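UDP-galactopyranose mutase (Deinococcus radiodurans, PDB 3HDQ) probably catalyses the interconversion of UDP-galactopyranose and UDP-galactofuranose with the help of a bound flavin-adenine dinucleotide. Local coordinates at residues Ala40-Ala45 against Arg224-Met229; Phe95-Arg100 against Gln375-Ala380; Tyr334-Arg339 against Val362-Thr367. All coordinates share one frame; numbering follows the deposited sequence.

Contact 1: residues Ala40-Ala45 against Arg224-Met229; sequences AGSVLA and RMFQNM. With FAD (flavin-adenine dinucleotide), chain L.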
# COMPACT_ATOMS: atom_id res chain seq x y z
N ALA A 40 -8.94 16.01 2.24
CA ALA A 40 -9.71 16.97 1.44
C ALA A 40 -10.16 16.36 0.11
O ALA A 40 -11.35 16.34 -0.20
CB ALA A 40 -8.91 18.24 1.20
N GLY A 41 -9.20 15.89 -0.67
CA GLY A 41 -9.53 15.31 -1.96
C GLY A 41 -10.37 14.05 -1.89
O GLY A 41 -11.32 13.88 -2.67
N SER A 42 -10.03 13.15 -0.97
CA SER A 42 -10.64 11.83 -0.90
C SER A 42 -12.09 11.89 -0.45
O SER A 42 -12.91 11.12 -0.91
CB SER A 42 -9.85 10.92 0.03
OG SER A 42 -8.53 10.76 -0.45
N VAL A 43 -12.41 12.78 0.48
CA VAL A 43 -13.78 12.92 0.94
C VAL A 43 -14.64 13.45 -0.21
O VAL A 43 -15.74 12.96 -0.44
CB VAL A 43 -13.91 13.86 2.15
CG1 VAL A 43 -15.38 14.20 2.41
CG2 VAL A 43 -13.30 13.22 3.38
N LEU A 44 -14.12 14.44 -0.93
CA LEU A 44 -14.86 14.96 -2.08
C LEU A 44 -14.92 13.95 -3.24
O LEU A 44 -15.92 13.86 -3.95
CB LEU A 44 -14.30 16.32 -2.52
CG LEU A 44 -14.84 17.48 -1.68
CD1 LEU A 44 -13.88 18.67 -1.65
CD2 LEU A 44 -16.23 17.91 -2.20
N ALA A 45 -13.86 13.17 -3.41
CA ALA A 45 -13.89 12.12 -4.42
C ALA A 45 -14.98 11.10 -4.09
O ALA A 45 -15.72 10.66 -4.96
CB ALA A 45 -12.54 11.45 -4.55
N ARG A 224 -5.78 1.87 4.91
CA ARG A 224 -6.92 0.99 4.73
C ARG A 224 -8.24 1.77 4.63
O ARG A 224 -9.06 1.48 3.76
CB ARG A 224 -6.98 -0.04 5.87
CG ARG A 224 -5.84 -1.05 5.80
CD ARG A 224 -6.12 -2.12 4.77
NE ARG A 224 -7.36 -2.81 5.13
CZ ARG A 224 -7.43 -3.79 6.02
NH1 ARG A 224 -6.33 -4.22 6.64
NH2 ARG A 224 -8.60 -4.36 6.30
N MET A 225 -8.42 2.76 5.50
CA MET A 225 -9.62 3.59 5.49
C MET A 225 -9.73 4.36 4.17
O MET A 225 -10.77 4.34 3.51
CB MET A 225 -9.61 4.56 6.69
CG MET A 225 -10.80 5.52 6.74
SD MET A 225 -10.56 6.87 7.90
CE MET A 225 -9.45 7.91 6.95
N PHE A 226 -8.65 5.04 3.81
CA PHE A 226 -8.59 5.74 2.53
C PHE A 226 -8.89 4.83 1.34
O PHE A 226 -9.63 5.23 0.44
CB PHE A 226 -7.25 6.46 2.37
CG PHE A 226 -7.21 7.80 3.06
CD1 PHE A 226 -6.59 7.95 4.28
CD2 PHE A 226 -7.82 8.90 2.49
CE1 PHE A 226 -6.57 9.18 4.93
CE2 PHE A 226 -7.80 10.14 3.12
CZ PHE A 226 -7.18 10.28 4.35
N GLN A 227 -8.33 3.63 1.33
CA GLN A 227 -8.59 2.70 0.23
C GLN A 227 -10.08 2.44 0.05
O GLN A 227 -10.58 2.45 -1.07
CB GLN A 227 -7.79 1.39 0.39
CG GLN A 227 -6.31 1.56 0.02
CD GLN A 227 -5.40 0.41 0.46
OE1 GLN A 227 -5.84 -0.56 1.09
NE2 GLN A 227 -4.12 0.51 0.11
N ASN A 228 -10.79 2.21 1.16
CA ASN A 228 -12.25 2.07 1.12
C ASN A 228 -12.95 3.33 0.58
O ASN A 228 -13.92 3.23 -0.18
CB ASN A 228 -12.81 1.72 2.52
CG ASN A 228 -12.36 0.33 3.01
OD1 ASN A 228 -12.09 -0.58 2.22
ND2 ASN A 228 -12.29 0.18 4.33
N MET A 229 -12.45 4.51 0.95
CA MET A 229 -13.03 5.78 0.50
C MET A 229 -12.92 5.98 -1.02
O MET A 229 -13.79 6.59 -1.65
CB MET A 229 -12.36 6.95 1.21
CG MET A 229 -13.25 7.73 2.15
SD MET A 229 -12.33 8.98 3.08
CE MET A 229 -11.62 7.91 4.30
PA FAD L . -2.86 16.97 2.69
O1A FAD L . -2.73 15.79 3.47
O2A FAD L . -1.69 17.73 2.81
O5B FAD L . -3.05 16.50 1.23
C5B FAD L . -2.96 17.31 0.12
C4B FAD L . -2.38 16.49 -0.99
O4B FAD L . -2.28 17.25 -2.14
C3B FAD L . -0.97 16.09 -0.62
O3B FAD L . -0.82 14.72 -0.49
C2B FAD L . -0.15 16.60 -1.76
O2B FAD L . 0.78 15.64 -2.12
C1B FAD L . -1.16 16.86 -2.83
N9A FAD L . -0.68 17.85 -3.79
C8A FAD L . -0.24 19.09 -3.57
N7A FAD L . 0.11 19.65 -4.70
C5A FAD L . -0.10 18.78 -5.68
C6A FAD L . 0.09 18.81 -7.04
N6A FAD L . 0.40 19.91 -7.63
N1A FAD L . -0.22 17.74 -7.80
C2A FAD L . -0.70 16.62 -7.22
N3A FAD L . -0.88 16.59 -5.88
C4A FAD L . -0.58 17.63 -5.12
N1 FAD L . -4.46 16.21 12.53
C2 FAD L . -5.19 15.66 13.51
O2 FAD L . -6.38 15.73 13.50
N3 FAD L . -4.55 15.02 14.49
C4 FAD L . -3.20 14.93 14.49
O4 FAD L . -2.62 14.37 15.36
C4X FAD L . -2.49 15.51 13.50
N5 FAD L . -1.14 15.42 13.53
C5X FAD L . -0.43 15.99 12.54
C6 FAD L . 0.94 15.89 12.56
C7 FAD L . 1.68 16.46 11.56
C7M FAD L . 3.15 16.37 11.57
C8 FAD L . 1.06 17.11 10.53
C8M FAD L . 1.90 17.72 9.48
C9 FAD L . -0.32 17.21 10.51
C9A FAD L . -1.07 16.65 11.51
N10 FAD L . -2.44 16.72 11.50
C10 FAD L . -3.13 16.15 12.51
C1' FAD L . -3.17 17.52 10.48
C2' FAD L . -3.53 16.74 9.24
O2' FAD L . -2.33 16.35 8.68
C3' FAD L . -4.30 17.56 8.21
O3' FAD L . -5.53 17.97 8.62
C4' FAD L . -4.74 16.69 7.09
O4' FAD L . -3.77 15.69 7.02
C5' FAD L . -4.81 17.55 5.86
O5' FAD L . -5.59 17.05 4.84
P FAD L . -5.52 17.72 3.44
O1P FAD L . -6.19 16.92 2.50
O2P FAD L . -6.18 18.97 3.55
O3P FAD L . -4.01 17.94 3.08
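Ser42 and Phe226 use the same kind of first torsion. Ser42 OG (chi1 -61°) and Phe226 CG (chi1 -83°) each stand beside their own backbone N, opposite the carbonyl carbon. This brings the serine hydroxyl and the phenyl ring together between two helices. The short segments 40-45 and 224-229 approach to 10.0 Å, axis to axis. Ser42 meets the rim of the ring, not a face. Its OG is 3.6 Å from Phe226 CD2. Its CB lies in the ring plane, 3.8 Å from Phe226 CE2. No hydrogen bond crosses between the segments. The hydroxyl is instead bonded to the carbonyl O of Gly38, so its polar end is satisfied within its own helix region while its flank rests on the aromatic edge. Phe226 also makes an edge-to-face stack with Phe39, which binds FAD.

Met229 is the second point of touch. Its sulfur sits 4.4 Å from Ser42 CB and 4.4 Å from Val43 CG2, against two consecutive residues of the other helix. Val43 also packs on Ala380 and Leu381 of helix 373-388, so the sulfur borders a larger apolar layer. All four touching residues are buried. Further out, Arg224 forms a salt bridge with Asp74 of the second subunit.

Near its N-terminal end, helix 39-50 meets the cofactor. Ala40 N donates to FAD O1P at 2.9 Å, a nearly straight bond. The N-terminal end of the helix probably adds a favourable electrostatic effect on the pyrophosphate. Gly41 fits the last glycine of a GxGxxG pattern. A strand, a tight glycine turn and a helix whose N-terminal end faces the cofactor phosphates are consistent with a Rossmann-type dinucleotide-binding fold.

Contact 2: residues Phe95-Arg100 against Gln375-Ala380; sequences FEYLSR and QVVAQA. With FAD (flavin-adenine dinucleotide), chain L.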
# COMPACT_ATOMS: atom_id res chain seq x y z
N PHE A 95 -17.45 11.89 12.71
CA PHE A 95 -17.16 10.57 13.25
C PHE A 95 -17.98 9.47 12.57
O PHE A 95 -17.45 8.42 12.20
CB PHE A 95 -17.29 10.52 14.78
CG PHE A 95 -16.89 9.20 15.37
CD1 PHE A 95 -17.86 8.29 15.78
CD2 PHE A 95 -15.55 8.86 15.48
CE1 PHE A 95 -17.49 7.06 16.30
CE2 PHE A 95 -15.18 7.64 16.00
CZ PHE A 95 -16.15 6.74 16.41
N GLU A 96 -19.27 9.71 12.36
CA GLU A 96 -20.09 8.70 11.70
C GLU A 96 -19.74 8.53 10.21
O GLU A 96 -19.70 7.41 9.70
CB GLU A 96 -21.59 8.97 11.93
CG GLU A 96 -21.96 8.82 13.42
CD GLU A 96 -23.45 8.78 13.69
OE1 GLU A 96 -24.22 9.42 12.94
OE2 GLU A 96 -23.84 8.12 14.67
N TYR A 97 -19.46 9.63 9.52
CA TYR A 97 -19.07 9.55 8.13
C TYR A 97 -17.85 8.63 7.95
O TYR A 97 -17.89 7.67 7.18
CB TYR A 97 -18.76 10.94 7.59
CG TYR A 97 -18.13 10.90 6.24
CD1 TYR A 97 -18.89 10.69 5.10
CD2 TYR A 97 -16.75 11.05 6.09
CE1 TYR A 97 -18.31 10.64 3.86
CE2 TYR A 97 -16.17 11.00 4.86
CZ TYR A 97 -16.95 10.79 3.74
OH TYR A 97 -16.36 10.73 2.50
N LEU A 98 -16.80 8.91 8.70
CA LEU A 98 -15.59 8.10 8.66
C LEU A 98 -15.84 6.64 9.06
O LEU A 98 -15.14 5.74 8.60
CB LEU A 98 -14.53 8.72 9.57
CG LEU A 98 -13.38 9.47 8.91
CD1 LEU A 98 -13.71 9.92 7.50
CD2 LEU A 98 -12.94 10.64 9.78
N SER A 99 -16.84 6.42 9.91
CA SER A 99 -17.17 5.08 10.38
C SER A 99 -17.68 4.20 9.25
O SER A 99 -17.68 2.97 9.36
CB SER A 99 -18.21 5.13 11.51
OG SER A 99 -17.60 5.54 12.73
N ARG A 100 -18.11 4.84 8.16
CA ARG A 100 -18.50 4.10 6.96
C ARG A 100 -17.29 3.37 6.35
O ARG A 100 -17.46 2.41 5.61
CB ARG A 100 -19.14 5.02 5.91
CG ARG A 100 -20.29 5.91 6.42
CD ARG A 100 -20.82 6.78 5.27
NE ARG A 100 -21.04 5.96 4.07
CZ ARG A 100 -20.84 6.36 2.82
NH1 ARG A 100 -20.41 7.59 2.56
NH2 ARG A 100 -21.05 5.53 1.81
N GLN A 375 -11.61 18.57 11.07
CA GLN A 375 -12.02 19.86 10.51
C GLN A 375 -11.90 19.87 9.00
O GLN A 375 -12.74 20.46 8.32
CB GLN A 375 -11.17 21.01 11.08
CG GLN A 375 -11.33 21.22 12.58
CD GLN A 375 -10.34 22.23 13.12
OE1 GLN A 375 -9.13 21.99 13.14
NE2 GLN A 375 -10.85 23.37 13.56
N VAL A 376 -10.86 19.24 8.47
CA VAL A 376 -10.77 19.11 7.02
C VAL A 376 -11.92 18.25 6.48
O VAL A 376 -12.54 18.63 5.49
CB VAL A 376 -9.40 18.61 6.53
CG1 VAL A 376 -9.46 18.30 5.03
CG2 VAL A 376 -8.34 19.68 6.80
N VAL A 377 -12.22 17.13 7.13
CA VAL A 377 -13.36 16.33 6.71
C VAL A 377 -14.64 17.18 6.69
O VAL A 377 -15.39 17.18 5.72
CB VAL A 377 -13.55 15.06 7.57
CG1 VAL A 377 -14.85 14.37 7.20
CG2 VAL A 377 -12.38 14.09 7.39
N ALA A 378 -14.87 17.93 7.76
CA ALA A 378 -16.06 18.78 7.86
C ALA A 378 -16.08 19.82 6.75
O ALA A 378 -17.13 20.12 6.19
CB ALA A 378 -16.15 19.46 9.24
N GLN A 379 -14.91 20.38 6.45
CA GLN A 379 -14.80 21.35 5.36
C GLN A 379 -15.19 20.70 4.03
O GLN A 379 -15.95 21.28 3.24
CB GLN A 379 -13.38 21.94 5.27
CG GLN A 379 -13.28 23.20 4.40
CD GLN A 379 -11.85 23.63 4.11
OE1 GLN A 379 -10.97 22.80 3.86
NE2 GLN A 379 -11.61 24.95 4.13
N ALA A 380 -14.66 19.51 3.78
CA ALA A 380 -14.92 18.80 2.53
C ALA A 380 -16.40 18.43 2.36
O ALA A 380 -16.96 18.57 1.27
CB ALA A 380 -14.02 17.55 2.42
PA FAD L . -2.86 16.97 2.69
O1A FAD L . -2.73 15.79 3.47
O2A FAD L . -1.69 17.73 2.81
O5B FAD L . -3.05 16.50 1.23
C5B FAD L . -2.96 17.31 0.12
C4B FAD L . -2.38 16.49 -0.99
O4B FAD L . -2.28 17.25 -2.14
C3B FAD L . -0.97 16.09 -0.62
O3B FAD L . -0.82 14.72 -0.49
C2B FAD L . -0.15 16.60 -1.76
O2B FAD L . 0.78 15.64 -2.12
C1B FAD L . -1.16 16.86 -2.83
N9A FAD L . -0.68 17.85 -3.79
C8A FAD L . -0.24 19.09 -3.57
N7A FAD L . 0.11 19.65 -4.70
C5A FAD L . -0.10 18.78 -5.68
C6A FAD L . 0.09 18.81 -7.04
N6A FAD L . 0.40 19.91 -7.63
N1A FAD L . -0.22 17.74 -7.80
C2A FAD L . -0.70 16.62 -7.22
N3A FAD L . -0.88 16.59 -5.88
C4A FAD L . -0.58 17.63 -5.12
N1 FAD L . -4.46 16.21 12.53
C2 FAD L . -5.19 15.66 13.51
O2 FAD L . -6.38 15.73 13.50
N3 FAD L . -4.55 15.02 14.49
C4 FAD L . -3.20 14.93 14.49
O4 FAD L . -2.62 14.37 15.36
C4X FAD L . -2.49 15.51 13.50
N5 FAD L . -1.14 15.42 13.53
C5X FAD L . -0.43 15.99 12.54
C6 FAD L . 0.94 15.89 12.56
C7 FAD L . 1.68 16.46 11.56
C7M FAD L . 3.15 16.37 11.57
C8 FAD L . 1.06 17.11 10.53
C8M FAD L . 1.90 17.72 9.48
C9 FAD L . -0.32 17.21 10.51
C9A FAD L . -1.07 16.65 11.51
N10 FAD L . -2.44 16.72 11.50
C10 FAD L . -3.13 16.15 12.51
C1' FAD L . -3.17 17.52 10.48
C2' FAD L . -3.53 16.74 9.24
O2' FAD L . -2.33 16.35 8.68
C3' FAD L . -4.30 17.56 8.21
O3' FAD L . -5.53 17.97 8.62
C4' FAD L . -4.74 16.69 7.09
O4' FAD L . -3.77 15.69 7.02
C5' FAD L . -4.81 17.55 5.86
O5' FAD L . -5.59 17.05 4.84
P FAD L . -5.52 17.72 3.44
O1P FAD L . -6.19 16.92 2.50
O2P FAD L . -6.18 18.97 3.55
O3P FAD L . -4.01 17.94 3.08
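Val377 carries this contact, touching both Tyr97 and Leu98. It belongs to helix 373-388, which packs against helix 92-99 within the Rossmann-type FAD-binding part of the protein. The backbones stay well apart, with Leu98 CA and Val377 CA 8.7 Å from each other, so only side chains meet.

The packed side is small, and the atoms that touch are all carbon. The two methyls of Val377 are shared out. With chi1 at 173°, CG1 is opposite the backbone N and reaches Tyr97 CD2 at 4.0 Å. CG2 turns to Leu98 and lies 4.2 Å from its CD2. The valine methyl approaches the tyrosine ring obliquely. Leu98 bends its tip toward the valine with both torsions off the usual staggered positions. Phe39 and Val94 also touch Val377, which is buried. The Tyr97 hydroxyl is bonded to Glu46 of helix 39-50, which ties the ring to a third helix.

The solvent side is looser and more polar. Glu96 is exposed and pairs with Lys92. Arg100, exposed just after the helix, forms a salt bridge with Glu46. Phe95 is packed instead, stacking with Trp104 and Tyr214. Ser99 OG donates to Phe95 O at 2.9 Å, from above the carbonyl plane, and is also hydrogen-bonded to Trp104 NE1.

On helix 373-388 the preceding residue, Val376, faces the cofactor. It turns its methyls to the pyrophosphate and ribityl part of FAD; CG1 lies 3.7 Å from FAD O2P.

Contact 3: residues Tyr334-Arg339 against Val362-Thr367; sequences YYPVPR and VGRLAT. With FAD (flavin-adenine dinucleotide), chain L.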
# COMPACT_ATOMS: atom_id res chain seq x y z
N TYR A 334 3.62 21.79 5.33
CA TYR A 334 2.74 21.06 6.25
C TYR A 334 1.88 21.98 7.12
O TYR A 334 0.80 21.59 7.55
CB TYR A 334 3.54 20.13 7.17
CG TYR A 334 4.33 19.05 6.47
CD1 TYR A 334 5.68 18.88 6.72
CD2 TYR A 334 3.72 18.19 5.56
CE1 TYR A 334 6.41 17.90 6.09
CE2 TYR A 334 4.45 17.20 4.92
CZ TYR A 334 5.79 17.06 5.19
OH TYR A 334 6.54 16.07 4.57
N TYR A 335 2.37 23.19 7.39
CA TYR A 335 1.67 24.14 8.25
C TYR A 335 1.57 25.52 7.60
O TYR A 335 2.58 26.07 7.18
CB TYR A 335 2.44 24.36 9.55
CG TYR A 335 2.68 23.15 10.44
CD1 TYR A 335 3.74 22.29 10.20
CD2 TYR A 335 1.88 22.91 11.55
CE1 TYR A 335 3.98 21.21 11.02
CE2 TYR A 335 2.11 21.83 12.38
CZ TYR A 335 3.16 20.99 12.11
OH TYR A 335 3.39 19.91 12.92
N PRO A 336 0.36 26.10 7.57
CA PRO A 336 0.32 27.54 7.33
C PRO A 336 0.96 28.23 8.54
O PRO A 336 1.05 27.61 9.61
CB PRO A 336 -1.18 27.86 7.30
CG PRO A 336 -1.89 26.54 7.33
CD PRO A 336 -0.95 25.55 7.94
N VAL A 337 1.37 29.48 8.38
CA VAL A 337 2.03 30.22 9.46
C VAL A 337 1.17 31.43 9.89
O VAL A 337 1.41 32.55 9.44
CB VAL A 337 3.43 30.70 9.01
CG1 VAL A 337 4.16 31.39 10.15
CG2 VAL A 337 4.23 29.51 8.48
N PRO A 338 0.18 31.20 10.76
CA PRO A 338 -0.77 32.26 11.10
C PRO A 338 -0.09 33.47 11.79
O PRO A 338 0.39 33.36 12.92
CB PRO A 338 -1.76 31.56 12.05
CG PRO A 338 -1.55 30.09 11.79
CD PRO A 338 -0.10 29.97 11.51
N ARG A 339 -0.05 34.59 11.09
CA ARG A 339 0.41 35.88 11.60
C ARG A 339 -0.01 36.92 10.58
O ARG A 339 -0.23 36.59 9.41
CB ARG A 339 1.93 35.89 11.79
CG ARG A 339 2.71 35.60 10.54
CD ARG A 339 4.16 35.30 10.85
NE ARG A 339 4.84 36.39 11.55
CZ ARG A 339 5.91 37.01 11.08
NH1 ARG A 339 6.41 36.65 9.90
NH2 ARG A 339 6.49 37.99 11.76
N VAL A 362 -9.92 23.60 -1.30
CA VAL A 362 -10.34 22.92 -0.07
C VAL A 362 -9.14 22.34 0.63
O VAL A 362 -8.23 21.83 -0.03
CB VAL A 362 -11.30 21.74 -0.35
CG1 VAL A 362 -11.95 21.27 0.95
CG2 VAL A 362 -12.35 22.11 -1.39
N GLY A 363 -9.13 22.40 1.96
CA GLY A 363 -8.14 21.70 2.76
C GLY A 363 -7.14 22.60 3.44
O GLY A 363 -7.12 23.81 3.21
N ARG A 364 -6.30 22.01 4.29
CA ARG A 364 -5.34 22.79 5.07
C ARG A 364 -4.47 23.71 4.20
O ARG A 364 -4.32 24.89 4.50
CB ARG A 364 -4.46 21.89 5.95
CG ARG A 364 -3.33 22.66 6.63
CD ARG A 364 -2.30 21.77 7.35
NE ARG A 364 -2.75 21.38 8.68
CZ ARG A 364 -1.96 21.15 9.72
NH1 ARG A 364 -0.65 21.28 9.61
NH2 ARG A 364 -2.49 20.78 10.88
N LEU A 365 -3.89 23.16 3.13
CA LEU A 365 -2.92 23.90 2.31
C LEU A 365 -3.58 24.90 1.36
O LEU A 365 -3.10 26.02 1.19
CB LEU A 365 -2.08 22.94 1.48
CG LEU A 365 -1.34 21.91 2.32
CD1 LEU A 365 -0.51 21.01 1.42
CD2 LEU A 365 -0.49 22.63 3.35
N ALA A 366 -4.68 24.48 0.76
CA ALA A 366 -5.35 25.23 -0.27
C ALA A 366 -6.12 26.45 0.28
O ALA A 366 -6.31 27.45 -0.43
CB ALA A 366 -6.28 24.30 -1.05
N THR A 367 -6.56 26.36 1.53
CA THR A 367 -7.28 27.47 2.15
C THR A 367 -6.49 28.07 3.30
O THR A 367 -6.99 28.91 4.03
CB THR A 367 -8.71 27.08 2.62
OG1 THR A 367 -8.65 26.15 3.72
CG2 THR A 367 -9.49 26.47 1.49
PA FAD L . -2.86 16.97 2.69
O1A FAD L . -2.73 15.79 3.47
O2A FAD L . -1.69 17.73 2.81
O5B FAD L . -3.05 16.50 1.23
C5B FAD L . -2.96 17.31 0.12
C4B FAD L . -2.38 16.49 -0.99
O4B FAD L . -2.28 17.25 -2.14
C3B FAD L . -0.97 16.09 -0.62
O3B FAD L . -0.82 14.72 -0.49
C2B FAD L . -0.15 16.60 -1.76
O2B FAD L . 0.78 15.64 -2.12
C1B FAD L . -1.16 16.86 -2.83
N9A FAD L . -0.68 17.85 -3.79
C8A FAD L . -0.24 19.09 -3.57
N7A FAD L . 0.11 19.65 -4.70
C5A FAD L . -0.10 18.78 -5.68
C6A FAD L . 0.09 18.81 -7.04
N6A FAD L . 0.40 19.91 -7.63
N1A FAD L . -0.22 17.74 -7.80
C2A FAD L . -0.70 16.62 -7.22
N3A FAD L . -0.88 16.59 -5.88
C4A FAD L . -0.58 17.63 -5.12
N1 FAD L . -4.46 16.21 12.53
C2 FAD L . -5.19 15.66 13.51
O2 FAD L . -6.38 15.73 13.50
N3 FAD L . -4.55 15.02 14.49
C4 FAD L . -3.20 14.93 14.49
O4 FAD L . -2.62 14.37 15.36
C4X FAD L . -2.49 15.51 13.50
N5 FAD L . -1.14 15.42 13.53
C5X FAD L . -0.43 15.99 12.54
C6 FAD L . 0.94 15.89 12.56
C7 FAD L . 1.68 16.46 11.56
C7M FAD L . 3.15 16.37 11.57
C8 FAD L . 1.06 17.11 10.53
C8M FAD L . 1.90 17.72 9.48
C9 FAD L . -0.32 17.21 10.51
C9A FAD L . -1.07 16.65 11.51
N10 FAD L . -2.44 16.72 11.50
C10 FAD L . -3.13 16.15 12.51
C1' FAD L . -3.17 17.52 10.48
C2' FAD L . -3.53 16.74 9.24
O2' FAD L . -2.33 16.35 8.68
C3' FAD L . -4.30 17.56 8.21
O3' FAD L . -5.53 17.97 8.62
C4' FAD L . -4.74 16.69 7.09
O4' FAD L . -3.77 15.69 7.02
C5' FAD L . -4.81 17.55 5.86
O5' FAD L . -5.59 17.05 4.84
P FAD L . -5.52 17.72 3.44
O1P FAD L . -6.19 16.92 2.50
O2P FAD L . -6.18 18.97 3.55
O3P FAD L . -4.01 17.94 3.08
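Arg364 reaches toward Tyr334, Tyr335 and Pro336. Its guanidinium meets a backbone oxygen at the edge and FAD over one face, while Pro336 meets its aliphatic chain. The chain is extended at first and then bends at chi3 (-82°), which turns the planar head toward the tyrosines. At the edge of that head, NH1 donates to the backbone O of Tyr334. The oxygen lies close to the guanidinium plane and the bond is fairly straight (159°). The distance from NH1 to Tyr334 O is 2.5 Å, a very short, hence doubtful, value.

Tyr335 runs alongside Arg364 and points the same way. NH1 sits over one face of the phenol ring, 3.6 Å from Tyr335 CD2. The ring and guanidinium planes are 49° apart, so this is not a parallel stack. Pro336 lies across the arginine chain at about a right angle. Its CD packs against the aliphatic part, 4.0 Å from Arg364 CG. On the cofactor side, FAD C1' is 3.4 Å from Arg364 NH2. NH2 is also bonded to Tyr371 O.

The backbone adds a second hold on FAD. Arg364 N donates to FAD O2P at 3.1 Å, next to Gly363, whose CA is close to the same oxygen. Thr367 bonds back to Gly363 O through both N and OG1, from opposite faces of the carbonyl, and closes the turn. Tyr334 and Tyr335 both face Arg275 in a classic beta bulge.

Tyr334 CB lies 3.7 Å from the flavin methyl C8M. The Tyr335 hydroxyl bonds a phosphate oxygen of UDP-galactose. Arg364 thus joins the strand end that carries both tyrosines to the cofactor, and its charge probably influences the flavin beside N10 while its amide holds the pyrophosphate.

In the fold
All three contacts border FAD. Contacts 1 and 2 have centres 10 Å apart and interlock along the chain, in the order 40-45, 95-100, 224-229, 375-380. Helices 39-50 and 373-388 join them directly, through Val43 against Ala380. Contact 3 lies about 20 Å from contact 1 and 19 Å from contact 2, centre to centre. It opens after contact 1 closes and is nested in the loop closed by contact 2. It links the end of strand 320-336, in the mixed sheet, with the loop after strand 359-361 of the parallel sheet. Gln379 probably bonds Gly363 and Thr367. Segments far apart in the chain thus meet round FAD, with contact 3 also reaching the substrate through Tyr335.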